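Local coordinates for protein cellobiose 2-epimerase (Spirochaeta thermophila DSM 6192, PDB 5ZIG) that probably catalyses the reversible epimerization of cellobiose to 4-O-beta-D-glucopyranosyl-D-mannose, at residues I223-I228 with L278-P283; S231-L236 with M285-R290; L260-V265 with F325-S330; A291-G296 with E334-D339; E302-E305 with V309-A312. All coordinates share one frame; numbering follows the deposited sequence.

Interaction 1 of 5, residues I223-I228 with L278-P283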
# COMPACT_ATOMS: atom_id res chain seq x y z
N ILE A 223 -15.98 -4.36 9.58
CA ILE A 223 -16.28 -3.14 8.86
C ILE A 223 -16.25 -3.41 7.36
O ILE A 223 -17.16 -3.01 6.61
CB ILE A 223 -15.28 -2.03 9.24
CG1 ILE A 223 -15.35 -1.72 10.73
CG2 ILE A 223 -15.48 -0.78 8.38
CD1 ILE A 223 -16.69 -1.21 11.19
N PHE A 224 -15.20 -4.09 6.90
CA PHE A 224 -15.08 -4.42 5.49
C PHE A 224 -16.17 -5.37 5.04
O PHE A 224 -16.80 -5.14 4.00
CB PHE A 224 -13.69 -4.99 5.20
CG PHE A 224 -12.65 -3.92 4.92
CD1 PHE A 224 -12.50 -3.41 3.63
CD2 PHE A 224 -11.84 -3.42 5.94
CE1 PHE A 224 -11.55 -2.42 3.37
CE2 PHE A 224 -10.89 -2.43 5.69
CZ PHE A 224 -10.75 -1.93 4.40
N ARG A 225 -16.46 -6.41 5.84
CA ARG A 225 -17.52 -7.36 5.48
C ARG A 225 -18.88 -6.68 5.38
O ARG A 225 -19.70 -7.04 4.53
CB ARG A 225 -17.60 -8.51 6.49
CG ARG A 225 -18.56 -9.63 6.04
CD ARG A 225 -18.04 -10.24 4.73
NE ARG A 225 -18.94 -11.18 4.07
CZ ARG A 225 -19.83 -10.83 3.15
NH1 ARG A 225 -19.96 -9.56 2.80
NH2 ARG A 225 -20.61 -11.74 2.59
N THR A 226 -19.14 -5.71 6.26
CA THR A 226 -20.50 -5.18 6.39
C THR A 226 -20.70 -3.85 5.69
O THR A 226 -21.71 -3.65 5.01
CB THR A 226 -20.90 -5.02 7.87
OG1 THR A 226 -20.68 -6.23 8.60
CG2 THR A 226 -22.36 -4.64 7.98
N HIS A 227 -19.76 -2.91 5.86
CA HIS A 227 -19.98 -1.56 5.34
C HIS A 227 -19.18 -1.28 4.07
O HIS A 227 -19.73 -0.70 3.12
CB HIS A 227 -19.65 -0.50 6.41
CG HIS A 227 -20.47 -0.61 7.66
ND1 HIS A 227 -21.85 -0.51 7.67
CD2 HIS A 227 -20.11 -0.82 8.95
CE1 HIS A 227 -22.30 -0.67 8.90
NE2 HIS A 227 -21.27 -0.86 9.70
N ILE A 228 -17.92 -1.67 4.00
CA ILE A 228 -17.06 -1.23 2.91
C ILE A 228 -17.18 -2.14 1.70
O ILE A 228 -17.34 -1.66 0.57
CB ILE A 228 -15.60 -1.11 3.39
CG1 ILE A 228 -15.53 -0.14 4.58
CG2 ILE A 228 -14.70 -0.69 2.20
CD1 ILE A 228 -14.15 0.42 4.91
N LEU A 278 -13.54 -17.10 1.79
CA LEU A 278 -13.42 -17.47 0.38
C LEU A 278 -14.65 -17.04 -0.40
O LEU A 278 -14.55 -16.34 -1.41
CB LEU A 278 -13.18 -18.97 0.24
CG LEU A 278 -11.87 -19.50 0.84
CD1 LEU A 278 -11.77 -20.99 0.62
CD2 LEU A 278 -10.65 -18.81 0.25
N SER A 279 -15.84 -17.43 0.07
CA SER A 279 -17.07 -17.08 -0.64
C SER A 279 -17.23 -15.57 -0.77
O SER A 279 -17.70 -15.07 -1.79
CB SER A 279 -18.28 -17.68 0.06
OG SER A 279 -18.12 -19.07 0.20
N TRP A 280 -16.84 -14.83 0.27
CA TRP A 280 -16.92 -13.38 0.23
C TRP A 280 -15.99 -12.80 -0.83
O TRP A 280 -16.41 -11.99 -1.68
CB TRP A 280 -16.56 -12.83 1.60
CG TRP A 280 -16.40 -11.34 1.68
CD1 TRP A 280 -17.01 -10.41 0.91
CD2 TRP A 280 -15.57 -10.62 2.61
NE1 TRP A 280 -16.61 -9.15 1.28
CE2 TRP A 280 -15.74 -9.25 2.33
CE3 TRP A 280 -14.72 -11.00 3.66
CZ2 TRP A 280 -15.08 -8.24 3.07
CZ3 TRP A 280 -14.06 -10.00 4.38
CH2 TRP A 280 -14.25 -8.64 4.08
N ILE A 281 -14.73 -13.20 -0.81
CA ILE A 281 -13.71 -12.51 -1.59
C ILE A 281 -13.73 -12.96 -3.05
O ILE A 281 -13.36 -12.18 -3.94
CB ILE A 281 -12.35 -12.75 -0.90
CG1 ILE A 281 -12.13 -11.70 0.18
CG2 ILE A 281 -11.19 -12.74 -1.89
CD1 ILE A 281 -12.05 -10.28 -0.35
N ARG A 282 -14.18 -14.19 -3.33
CA ARG A 282 -14.11 -14.73 -4.68
C ARG A 282 -14.79 -13.84 -5.72
O ARG A 282 -14.16 -13.54 -6.76
CB ARG A 282 -14.69 -16.15 -4.70
CG ARG A 282 -14.10 -17.04 -5.81
CD ARG A 282 -15.01 -18.21 -6.15
NE ARG A 282 -14.45 -19.48 -5.70
CZ ARG A 282 -13.78 -20.33 -6.48
NH1 ARG A 282 -13.59 -20.05 -7.77
NH2 ARG A 282 -13.31 -21.47 -5.98
N PRO A 283 -16.02 -13.37 -5.53
CA PRO A 283 -16.63 -12.52 -6.56
C PRO A 283 -15.92 -11.20 -6.77
O PRO A 283 -15.98 -10.66 -7.88
CB PRO A 283 -18.07 -12.33 -6.06
CG PRO A 283 -17.98 -12.55 -4.62
CD PRO A 283 -16.97 -13.62 -4.43
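Arg225 and Trp280 carry this contact, a cation-pi stack that joins helix 211-228 to helix 275-294 in the (alpha/alpha)6 barrel of this epimerase family. The guanidinium lies flat over one face of the indole, the two planes only 8° apart, with Arg225 CZ 3.9 Å from the centroid of the Trp280 five-membered ring. The aliphatic part of the arginine shares that face: its CD comes to 3.3 Å from Trp280 CD2 and makes a CH-pi contact. A bend at chi2 (62°) folds the Arg225 chain back over the indole, and the two side chains run antiparallel over one another. The six-membered part also meets backbone, Trp280 CZ2 lying 3.5 Å from Arg225 CA and 3.6 Å from Phe224 C. Phe224 CB sits at the ring edge, 3.9 Å from Trp280 CH2. Two N-H groups find acceptors just beyond helix 211-228: Trp280 NE1 on Ala229 O and Arg225 NH1 on Pro230 O. A leucine in place of Trp280 would probably deprive the guanidinium of its flat partner and leave the Ala229 carbonyl without its N-H donor. Ile281 CG1 covers the outer part of the other indole face, 4.2 Å from its plane.

Interaction 2 of 5, residues S231-L236 with M285-R290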
# COMPACT_ATOMS: atom_id res chain seq x y z
N SER A 231 -20.71 -6.29 -1.18
CA SER A 231 -20.94 -6.97 -2.45
C SER A 231 -19.58 -7.29 -3.10
O SER A 231 -18.75 -7.90 -2.43
CB SER A 231 -21.89 -6.14 -3.31
OG SER A 231 -21.16 -5.13 -3.99
N SER A 232 -19.33 -6.87 -4.35
CA SER A 232 -18.11 -7.24 -5.06
C SER A 232 -17.20 -6.06 -5.37
O SER A 232 -16.16 -6.26 -6.02
CB SER A 232 -18.45 -7.98 -6.36
OG SER A 232 -18.86 -7.09 -7.38
N HIS A 233 -17.55 -4.86 -4.94
CA HIS A 233 -16.66 -3.71 -5.01
C HIS A 233 -16.61 -3.02 -3.66
O HIS A 233 -17.58 -3.03 -2.89
CB HIS A 233 -17.10 -2.73 -6.10
CG HIS A 233 -17.20 -3.36 -7.46
ND1 HIS A 233 -16.12 -3.48 -8.30
CD2 HIS A 233 -18.25 -3.90 -8.11
CE1 HIS A 233 -16.50 -4.07 -9.42
NE2 HIS A 233 -17.79 -4.34 -9.33
N LEU A 234 -15.46 -2.42 -3.38
CA LEU A 234 -15.28 -1.68 -2.14
C LEU A 234 -15.82 -0.28 -2.33
O LEU A 234 -15.33 0.46 -3.20
CB LEU A 234 -13.81 -1.62 -1.77
CG LEU A 234 -13.18 -2.74 -0.98
CD1 LEU A 234 -13.33 -4.05 -1.75
CD2 LEU A 234 -11.73 -2.36 -0.78
N GLY A 235 -16.82 0.09 -1.52
CA GLY A 235 -17.29 1.46 -1.53
C GLY A 235 -16.17 2.43 -1.20
O GLY A 235 -15.21 2.09 -0.51
N LEU A 236 -16.29 3.65 -1.71
CA LEU A 236 -15.20 4.60 -1.50
C LEU A 236 -15.37 5.42 -0.23
O LEU A 236 -14.46 5.47 0.60
CB LEU A 236 -15.08 5.52 -2.73
CG LEU A 236 -14.66 4.83 -4.02
CD1 LEU A 236 -14.58 5.82 -5.17
CD2 LEU A 236 -13.33 4.12 -3.84
N MET A 285 -12.68 -10.94 -6.70
CA MET A 285 -11.59 -11.37 -7.57
C MET A 285 -12.07 -11.65 -8.98
O MET A 285 -11.40 -11.27 -9.96
CB MET A 285 -10.93 -12.62 -6.98
CG MET A 285 -9.79 -12.35 -6.03
SD MET A 285 -8.56 -11.24 -6.74
CE MET A 285 -8.29 -11.95 -8.37
N GLU A 286 -13.22 -12.33 -9.11
CA GLU A 286 -13.79 -12.61 -10.43
C GLU A 286 -14.14 -11.33 -11.17
O GLU A 286 -13.93 -11.23 -12.39
CB GLU A 286 -15.02 -13.51 -10.29
CG GLU A 286 -14.66 -14.97 -10.15
CD GLU A 286 -15.67 -15.78 -9.33
OE1 GLU A 286 -16.49 -15.18 -8.57
OE2 GLU A 286 -15.62 -17.02 -9.43
N GLU A 287 -14.69 -10.33 -10.46
CA GLU A 287 -14.93 -9.02 -11.06
C GLU A 287 -13.65 -8.40 -11.61
O GLU A 287 -13.67 -7.73 -12.65
CB GLU A 287 -15.54 -8.08 -10.02
CG GLU A 287 -16.95 -8.40 -9.62
CD GLU A 287 -17.95 -7.57 -10.37
OE1 GLU A 287 -17.67 -7.23 -11.54
OE2 GLU A 287 -19.01 -7.24 -9.78
N THR A 288 -12.53 -8.59 -10.91
CA THR A 288 -11.26 -7.98 -11.32
C THR A 288 -10.67 -8.69 -12.54
O THR A 288 -10.12 -8.03 -13.43
CB THR A 288 -10.27 -8.02 -10.15
OG1 THR A 288 -10.78 -7.23 -9.07
CG2 THR A 288 -8.89 -7.51 -10.57
N ALA A 289 -10.79 -10.02 -12.59
CA ALA A 289 -10.27 -10.79 -13.70
C ALA A 289 -11.08 -10.57 -14.96
O ALA A 289 -10.54 -10.66 -16.07
CB ALA A 289 -10.24 -12.28 -13.33
N ARG A 290 -12.38 -10.30 -14.82
CA ARG A 290 -13.19 -9.94 -15.98
C ARG A 290 -12.91 -8.51 -16.43
O ARG A 290 -12.93 -8.23 -17.63
CB ARG A 290 -14.68 -10.13 -15.68
CG ARG A 290 -15.15 -11.60 -15.74
CD ARG A 290 -16.66 -11.72 -15.58
NE ARG A 290 -17.15 -11.07 -14.35
CZ ARG A 290 -17.54 -11.73 -13.26
NH1 ARG A 290 -17.51 -13.05 -13.21
NH2 ARG A 290 -17.96 -11.05 -12.20
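A small polar contact near the surface connects Ser232 and His233, in the loop between helix 211-228 and strand 237-238, to Glu287 on helix 275-294. Glu287 is the sole member of its helix segment to touch the loop, and the backbones come closest where the CA atoms of Ser232 and Glu287 are 7.0 Å apart. Glu287 OE2 accepts a hydrogen bond from Ser232 OG. The modelled separation of OG and OE2, 2.4 Å, is very short, and its exact value is doubtful. The serine also lies alongside the glutamate stem, with Ser232 CB 3.6 Å from Glu287 CG. A sharp bend of the glutamate chain at chi2 (-97°) swings the carboxylate round to these partners. The His233 side chain runs nearly perpendicular to that of Glu287, its ring turned 59° from the carboxylate plane, and its NE2 lies 3.2 Å from the same OE2. The other ring nitrogen, ND1, is hydrogen-bonded to Asp254 OD2 on helix 251-269, and Asp254 OD1 takes the backbone N-H of Leu234. On the far side of the carboxylate, Arg290 NH2 makes a long ion pair with Glu287 OE1 at 3.9 Å. The loop is thus met by acidic side chains from two helices, and the nearby arginine would probably favour the ionised form of Glu287, whose two oxygens face different partners.

Interaction 3 of 5, residues L260-V265 with F325-S330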
# COMPACT_ATOMS: atom_id res chain seq x y z
N LEU A 260 -4.66 -8.04 0.92
CA LEU A 260 -4.51 -7.52 2.28
C LEU A 260 -5.54 -8.12 3.23
O LEU A 260 -5.22 -8.46 4.37
CB LEU A 260 -4.60 -5.99 2.30
CG LEU A 260 -3.31 -5.30 1.85
CD1 LEU A 260 -3.49 -3.81 1.74
CD2 LEU A 260 -2.17 -5.66 2.80
N LEU A 261 -6.78 -8.28 2.76
CA LEU A 261 -7.79 -8.91 3.59
C LEU A 261 -7.41 -10.35 3.88
O LEU A 261 -7.52 -10.82 5.03
CB LEU A 261 -9.16 -8.85 2.90
CG LEU A 261 -10.10 -7.68 3.14
CD1 LEU A 261 -9.45 -6.35 2.93
CD2 LEU A 261 -11.29 -7.83 2.21
N THR A 262 -6.94 -11.08 2.85
CA THR A 262 -6.45 -12.44 3.03
C THR A 262 -5.36 -12.52 4.09
O THR A 262 -5.43 -13.36 4.98
CB THR A 262 -5.94 -13.01 1.68
OG1 THR A 262 -7.04 -13.22 0.77
CG2 THR A 262 -5.20 -14.30 1.92
N GLU A 263 -4.38 -11.60 4.04
CA GLU A 263 -3.31 -11.64 5.04
C GLU A 263 -3.86 -11.58 6.46
O GLU A 263 -3.44 -12.33 7.34
CB GLU A 263 -2.33 -10.49 4.84
CG GLU A 263 -1.09 -10.62 5.66
CD GLU A 263 -0.36 -9.31 5.81
OE1 GLU A 263 -0.94 -8.24 5.55
OE2 GLU A 263 0.83 -9.36 6.18
N SER A 264 -4.80 -10.66 6.70
CA SER A 264 -5.31 -10.47 8.06
C SER A 264 -6.10 -11.68 8.55
O SER A 264 -5.94 -12.12 9.70
CB SER A 264 -6.15 -9.20 8.13
OG SER A 264 -7.22 -9.25 7.21
N VAL A 265 -6.97 -12.24 7.69
CA VAL A 265 -7.79 -13.38 8.08
C VAL A 265 -6.95 -14.65 8.18
O VAL A 265 -7.26 -15.57 8.96
CB VAL A 265 -8.99 -13.54 7.13
CG1 VAL A 265 -9.82 -14.84 7.43
CG2 VAL A 265 -9.91 -12.36 7.24
N PHE A 325 -3.50 -11.26 -8.17
CA PHE A 325 -3.76 -12.42 -9.00
C PHE A 325 -3.00 -13.64 -8.49
O PHE A 325 -3.51 -14.76 -8.55
CB PHE A 325 -3.42 -12.11 -10.46
CG PHE A 325 -4.44 -11.22 -11.14
CD1 PHE A 325 -5.79 -11.46 -10.97
CD2 PHE A 325 -4.04 -10.17 -11.93
CE1 PHE A 325 -6.74 -10.65 -11.58
CE2 PHE A 325 -4.96 -9.36 -12.55
CZ PHE A 325 -6.31 -9.60 -12.37
N LEU A 326 -1.77 -13.43 -8.00
CA LEU A 326 -1.03 -14.53 -7.38
C LEU A 326 -1.74 -15.05 -6.15
O LEU A 326 -1.84 -16.28 -5.94
CB LEU A 326 0.38 -14.06 -7.03
CG LEU A 326 1.30 -13.63 -8.18
CD1 LEU A 326 2.61 -13.14 -7.59
CD2 LEU A 326 1.54 -14.76 -9.24
N ASN A 327 -2.24 -14.13 -5.32
CA ASN A 327 -2.98 -14.49 -4.12
C ASN A 327 -4.23 -15.29 -4.46
O ASN A 327 -4.59 -16.23 -3.75
CB ASN A 327 -3.36 -13.22 -3.34
CG ASN A 327 -3.95 -13.53 -1.99
OD1 ASN A 327 -3.28 -14.02 -1.09
ND2 ASN A 327 -5.23 -13.24 -1.84
N ALA A 328 -4.93 -14.89 -5.53
CA ALA A 328 -6.16 -15.57 -5.91
C ALA A 328 -5.91 -16.99 -6.39
O ALA A 328 -6.78 -17.86 -6.24
CB ALA A 328 -6.88 -14.79 -7.00
N TYR A 329 -4.75 -17.24 -7.00
CA TYR A 329 -4.40 -18.61 -7.33
C TYR A 329 -4.23 -19.44 -6.06
O TYR A 329 -4.84 -20.49 -5.90
CB TYR A 329 -3.14 -18.66 -8.19
CG TYR A 329 -2.62 -20.08 -8.36
CD1 TYR A 329 -3.27 -20.99 -9.19
CD2 TYR A 329 -1.49 -20.51 -7.67
CE1 TYR A 329 -2.80 -22.29 -9.32
CE2 TYR A 329 -1.02 -21.81 -7.80
CZ TYR A 329 -1.67 -22.69 -8.63
OH TYR A 329 -1.17 -23.98 -8.75
N SER A 330 -3.41 -18.95 -5.12
CA SER A 330 -3.16 -19.69 -3.89
C SER A 330 -4.44 -19.94 -3.10
O SER A 330 -4.52 -20.92 -2.36
CB SER A 330 -2.15 -18.95 -3.02
OG SER A 330 -0.91 -18.84 -3.69
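Thr262 meets Asn327 through all three of its side-chain heavy atoms. Starting at the branch point, Thr262 CB lies 3.6 Å from Asn327 ND2. The methyl branch turns to the other half of the amide, CG2 standing 3.6 Å from Asn327 OD1. The hydroxyl branch makes the bond: Asn327 ND2 donates to Thr262 OG1 over 3.2 Å, with an N-H...O angle of 161°, and OG1 lies close to the amide plane, 7° out of it. The asparagine comes from the opposite direction, its CG anti to the backbone N (chi1 -172°), which points the amide at the threonine. The two helices involved, 251-269 and 315-332, belong to the (alpha/alpha)6 barrel and meet here in a buried contact, the CA atoms of Thr262 and Asn327 8.2 Å apart. Thr262 OG1 passes its own hydrogen back along its helix to Thr258 O, while Asn327 OD1 accepts from Arg396 NH1 on helix 384-402, so each end of the amide is engaged. A leucine at Asn327 would probably leave Arg396 without this acceptor and Thr262 OG1 without its donor. Phe277 of helix 275-294 and Leu273 also touch the Thr262 side chain.

Interaction 4 of 5, residues A291-G296 with E334-D339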
# COMPACT_ATOMS: atom_id res chain seq x y z
N ALA A 291 -12.65 -7.59 -15.49
CA ALA A 291 -12.28 -6.23 -15.87
C ALA A 291 -10.94 -6.20 -16.60
O ALA A 291 -10.75 -5.37 -17.50
CB ALA A 291 -12.23 -5.33 -14.63
N LEU A 292 -10.00 -7.08 -16.24
CA LEU A 292 -8.73 -7.14 -16.97
C LEU A 292 -8.95 -7.64 -18.39
O LEU A 292 -8.28 -7.19 -19.34
CB LEU A 292 -7.75 -8.06 -16.24
CG LEU A 292 -6.29 -7.99 -16.70
CD1 LEU A 292 -5.57 -6.89 -15.96
CD2 LEU A 292 -5.59 -9.32 -16.49
N ASP A 293 -9.91 -8.55 -18.56
CA ASP A 293 -10.23 -9.08 -19.88
C ASP A 293 -10.94 -8.03 -20.73
O ASP A 293 -10.51 -7.75 -21.85
CB ASP A 293 -11.07 -10.34 -19.73
CG ASP A 293 -10.22 -11.58 -19.48
OD1 ASP A 293 -8.99 -11.50 -19.66
OD2 ASP A 293 -10.78 -12.63 -19.09
N THR A 294 -12.01 -7.43 -20.19
CA THR A 294 -12.68 -6.34 -20.91
C THR A 294 -11.69 -5.27 -21.36
O THR A 294 -11.78 -4.77 -22.49
CB THR A 294 -13.75 -5.70 -20.02
OG1 THR A 294 -14.80 -6.63 -19.75
CG2 THR A 294 -14.35 -4.46 -20.71
N HIS A 295 -10.75 -4.91 -20.49
CA HIS A 295 -9.85 -3.79 -20.74
C HIS A 295 -8.51 -4.22 -21.32
O HIS A 295 -7.55 -3.44 -21.29
CB HIS A 295 -9.65 -2.97 -19.46
CG HIS A 295 -10.82 -2.09 -19.13
ND1 HIS A 295 -11.82 -2.47 -18.27
CD2 HIS A 295 -11.15 -0.85 -19.58
CE1 HIS A 295 -12.72 -1.50 -18.19
NE2 HIS A 295 -12.33 -0.51 -18.97
N GLY A 296 -8.41 -5.45 -21.82
CA GLY A 296 -7.33 -5.82 -22.71
C GLY A 296 -5.97 -6.11 -22.10
O GLY A 296 -4.96 -5.94 -22.79
N GLU A 334 -7.00 -21.91 -9.09
CA GLU A 334 -7.44 -21.83 -10.48
C GLU A 334 -6.33 -21.20 -11.30
O GLU A 334 -6.12 -19.97 -11.22
CB GLU A 334 -8.74 -21.04 -10.60
CG GLU A 334 -9.95 -21.80 -10.07
CD GLU A 334 -11.26 -21.05 -10.29
OE1 GLU A 334 -11.23 -19.80 -10.32
OE2 GLU A 334 -12.32 -21.72 -10.41
N PRO A 335 -5.60 -21.98 -12.10
CA PRO A 335 -4.39 -21.45 -12.76
C PRO A 335 -4.64 -20.23 -13.63
O PRO A 335 -3.68 -19.51 -13.93
CB PRO A 335 -3.91 -22.64 -13.61
CG PRO A 335 -4.46 -23.83 -12.91
CD PRO A 335 -5.82 -23.39 -12.46
N ARG A 336 -5.87 -19.98 -14.06
CA ARG A 336 -6.13 -18.79 -14.87
C ARG A 336 -5.75 -17.50 -14.15
O ARG A 336 -5.42 -16.50 -14.80
CB ARG A 336 -7.60 -18.75 -15.29
CG ARG A 336 -7.97 -17.57 -16.17
CD ARG A 336 -9.03 -17.93 -17.19
NE ARG A 336 -9.39 -16.77 -18.00
CZ ARG A 336 -8.67 -16.32 -19.02
NH1 ARG A 336 -7.55 -16.94 -19.37
NH2 ARG A 336 -9.07 -15.25 -19.70
N TYR A 337 -5.77 -17.51 -12.81
CA TYR A 337 -5.32 -16.33 -12.08
C TYR A 337 -3.84 -16.08 -12.31
O TYR A 337 -3.41 -14.92 -12.41
CB TYR A 337 -5.62 -16.48 -10.59
CG TYR A 337 -7.07 -16.25 -10.26
CD1 TYR A 337 -7.68 -15.04 -10.55
CD2 TYR A 337 -7.83 -17.25 -9.67
CE1 TYR A 337 -9.03 -14.83 -10.26
CE2 TYR A 337 -9.16 -17.06 -9.39
CZ TYR A 337 -9.77 -15.85 -9.68
OH TYR A 337 -11.11 -15.68 -9.37
N LEU A 338 -3.05 -17.14 -12.45
CA LEU A 338 -1.64 -16.99 -12.78
C LEU A 338 -1.45 -16.42 -14.19
O LEU A 338 -0.54 -15.62 -14.42
CB LEU A 338 -0.91 -18.33 -12.64
CG LEU A 338 -0.80 -18.92 -11.24
CD1 LEU A 338 -0.03 -20.24 -11.23
CD2 LEU A 338 -0.17 -17.91 -10.27
N ASP A 339 -2.29 -16.85 -15.14
CA ASP A 339 -2.27 -16.25 -16.48
C ASP A 339 -2.42 -14.74 -16.38
O ASP A 339 -1.70 -13.97 -17.04
CB ASP A 339 -3.40 -16.82 -17.35
CG ASP A 339 -3.24 -18.32 -17.66
OD1 ASP A 339 -2.09 -18.80 -17.72
OD2 ASP A 339 -4.26 -19.01 -17.85
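At the C-terminal end of helix 275-294, which a Schellman motif closes, Asp293 forms a salt bridge with Arg336, early in helix 336-352. Two bonds define the motif, Gly297 N to Leu292 O and Gly296 N to Asp293 O (3.1 Å); the positive phi of Gly296 (78°), which favours glycine, turns the chain out of the helix. The side chain of Asp293 projects from this last turn toward the arginine. Arg336 NH2 donates to Asp293 OD2 over 3.2 Å, on the syn side of the carboxylate and at a modest N-H...O angle of 141°. A single nitrogen, NH2, serves the acid, so the pair is one-pronged, with Asp293 OD1 3.8 Å from the same NH2 and the two planes 35° apart. The arginine chain, bent at its second torsion, brings the guanidinium edge to the acid. An acid in the last turn of a helix faces the negative end of the helix dipole, which the arginine would probably offset. Just past the helix, His295 folds back so that its ND1, 3.2 Å from Ala291 O, doubles the bond made by its own backbone N to that carbonyl. Around the ion pair the helices also pack through side chains: Leu292 touches Phe325 of helix 315-332 and His340 and Val344 of helix 336-352, and Tyr337 of that last helix lies against Met285 and Glu286 of helix 275-294.

Interaction 5 of 5, residues E302-E305 with V309-A312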
# COMPACT_ATOMS: atom_id res chain seq x y z
N GLU A 302 -10.01 4.03 -12.56
CA GLU A 302 -11.22 4.04 -11.76
C GLU A 302 -12.44 4.22 -12.65
O GLU A 302 -12.36 4.72 -13.78
CB GLU A 302 -11.19 5.16 -10.71
CG GLU A 302 -11.42 6.54 -11.31
CD GLU A 302 -11.59 7.62 -10.25
OE1 GLU A 302 -12.21 7.35 -9.20
OE2 GLU A 302 -11.10 8.75 -10.48
N GLN A 303 -13.57 3.81 -12.11
CA GLN A 303 -14.88 4.15 -12.63
C GLN A 303 -15.38 5.36 -11.86
O GLN A 303 -15.55 5.30 -10.64
CB GLN A 303 -15.84 2.97 -12.48
CG GLN A 303 -17.19 3.16 -13.14
CD GLN A 303 -17.75 1.83 -13.63
OE1 GLN A 303 -18.41 1.11 -12.89
NE2 GLN A 303 -17.48 1.51 -14.89
N ARG A 304 -15.60 6.47 -12.57
CA ARG A 304 -16.11 7.67 -11.91
C ARG A 304 -17.55 7.46 -11.45
O ARG A 304 -18.23 6.51 -11.85
CB ARG A 304 -16.01 8.86 -12.86
CG ARG A 304 -14.58 9.13 -13.28
CD ARG A 304 -14.45 10.47 -13.93
NE ARG A 304 -13.18 10.60 -14.64
CZ ARG A 304 -12.96 10.19 -15.88
NH1 ARG A 304 -13.92 9.61 -16.58
NH2 ARG A 304 -11.75 10.36 -16.43
N GLU A 305 -18.01 8.38 -10.59
CA GLU A 305 -19.37 8.26 -10.08
C GLU A 305 -20.40 8.21 -11.21
O GLU A 305 -21.44 7.56 -11.07
CB GLU A 305 -19.68 9.41 -9.11
CG GLU A 305 -18.64 9.62 -8.00
CD GLU A 305 -19.11 10.55 -6.89
OE1 GLU A 305 -20.32 10.87 -6.85
OE2 GLU A 305 -18.27 10.96 -6.04
N VAL A 309 -14.92 5.94 -17.22
CA VAL A 309 -13.76 5.22 -16.69
C VAL A 309 -12.50 6.01 -16.99
O VAL A 309 -12.29 6.44 -18.14
CB VAL A 309 -13.67 3.79 -17.27
CG1 VAL A 309 -12.44 3.07 -16.70
CG2 VAL A 309 -14.93 3.01 -16.97
N ASP A 310 -11.68 6.21 -15.97
CA ASP A 310 -10.33 6.71 -16.17
C ASP A 310 -9.48 5.53 -16.62
O ASP A 310 -9.20 4.62 -15.82
CB ASP A 310 -9.78 7.34 -14.89
CG ASP A 310 -8.34 7.80 -15.03
OD1 ASP A 310 -7.80 7.73 -16.13
OD2 ASP A 310 -7.73 8.24 -14.03
N ARG A 311 -9.09 5.52 -17.88
CA ARG A 311 -8.41 4.36 -18.42
C ARG A 311 -6.91 4.47 -18.32
O ARG A 311 -6.18 3.65 -18.89
CB ARG A 311 -8.85 4.12 -19.87
CG ARG A 311 -10.30 3.70 -19.95
CD ARG A 311 -10.90 3.93 -21.32
NE ARG A 311 -12.24 3.33 -21.40
CZ ARG A 311 -13.35 4.03 -21.59
NH1 ARG A 311 -13.29 5.34 -21.71
NH2 ARG A 311 -14.53 3.42 -21.66
N ALA A 312 -6.42 5.48 -17.60
CA ALA A 312 -5.00 5.55 -17.30
C ALA A 312 -4.55 4.25 -16.64
O ALA A 312 -5.22 3.71 -15.75
CB ALA A 312 -4.70 6.73 -16.38
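The guanidinium of Arg304 has Asp310 against one face, with Asp310 N over its outer part, 3.9 Å from its plane, and Asp310 CB 3.9 Å from Arg304 NH2. Guanidinium and Asp310 carboxylate are nearly parallel, 8° apart, yet their charged atoms do not touch. Arg304 NH1 instead bonds to Ser308 OG in the turn, and Asp310 OD2 to Asn301 ND2. The carboxylates of Glu302 and Asp310 are turned 51° from each other; their stems meet, Glu302 CG lying 4.0 Å from Asp310 CB. These belong to a beta hairpin whose strands 302-303 and 309-314 are the middle pair of a four-stranded antiparallel sheet, with strand 249-250 beyond Gln303. Glu302 and Asp310 form the hydrogen-bonded pair: Asp310 N donates to Glu302 O over 2.7 Å, and the return bond, Glu302 N to Asp310 O, is weak. Glu302 O also receives a CA-H contact from Val309, 3.3 Å from its CA. On the opposite sheet face is the non-hydrogen-bonded pair, in which Gln303 NE2 packs 3.6 Å from Val309 CG2. Asp310 CG is anti to the backbone N (chi1 176°), and its carboxylate closes an Asx turn, OD1 accepting from Ala312 N at 3.0 Å, well out of plane.

In the fold
Helix 275-294 is the common element of interactions 1, 2 and 4, which follow one another along it from Trp280 through Glu287 to Asp293. Interactions 1 and 3 are buried, a flat arginine-indole stack in one and a single amide-to-hydroxyl bond in the other; Leu261 packs against Trp280 and so connects them. Interactions 2, 4 and 5 lie near the surface: carboxylates meet a hydroxyl in interaction 2 and a guanidinium in interaction 4, while interaction 5 rests on backbone bonds between strands. Interaction 2 touches interaction 1 through the bond between Ile228 O and Gly235 N, whereas Met285 and Tyr337 join interactions 2, 3 and 4. Interaction 5 is reached from interaction 4 only through His295 against Val309.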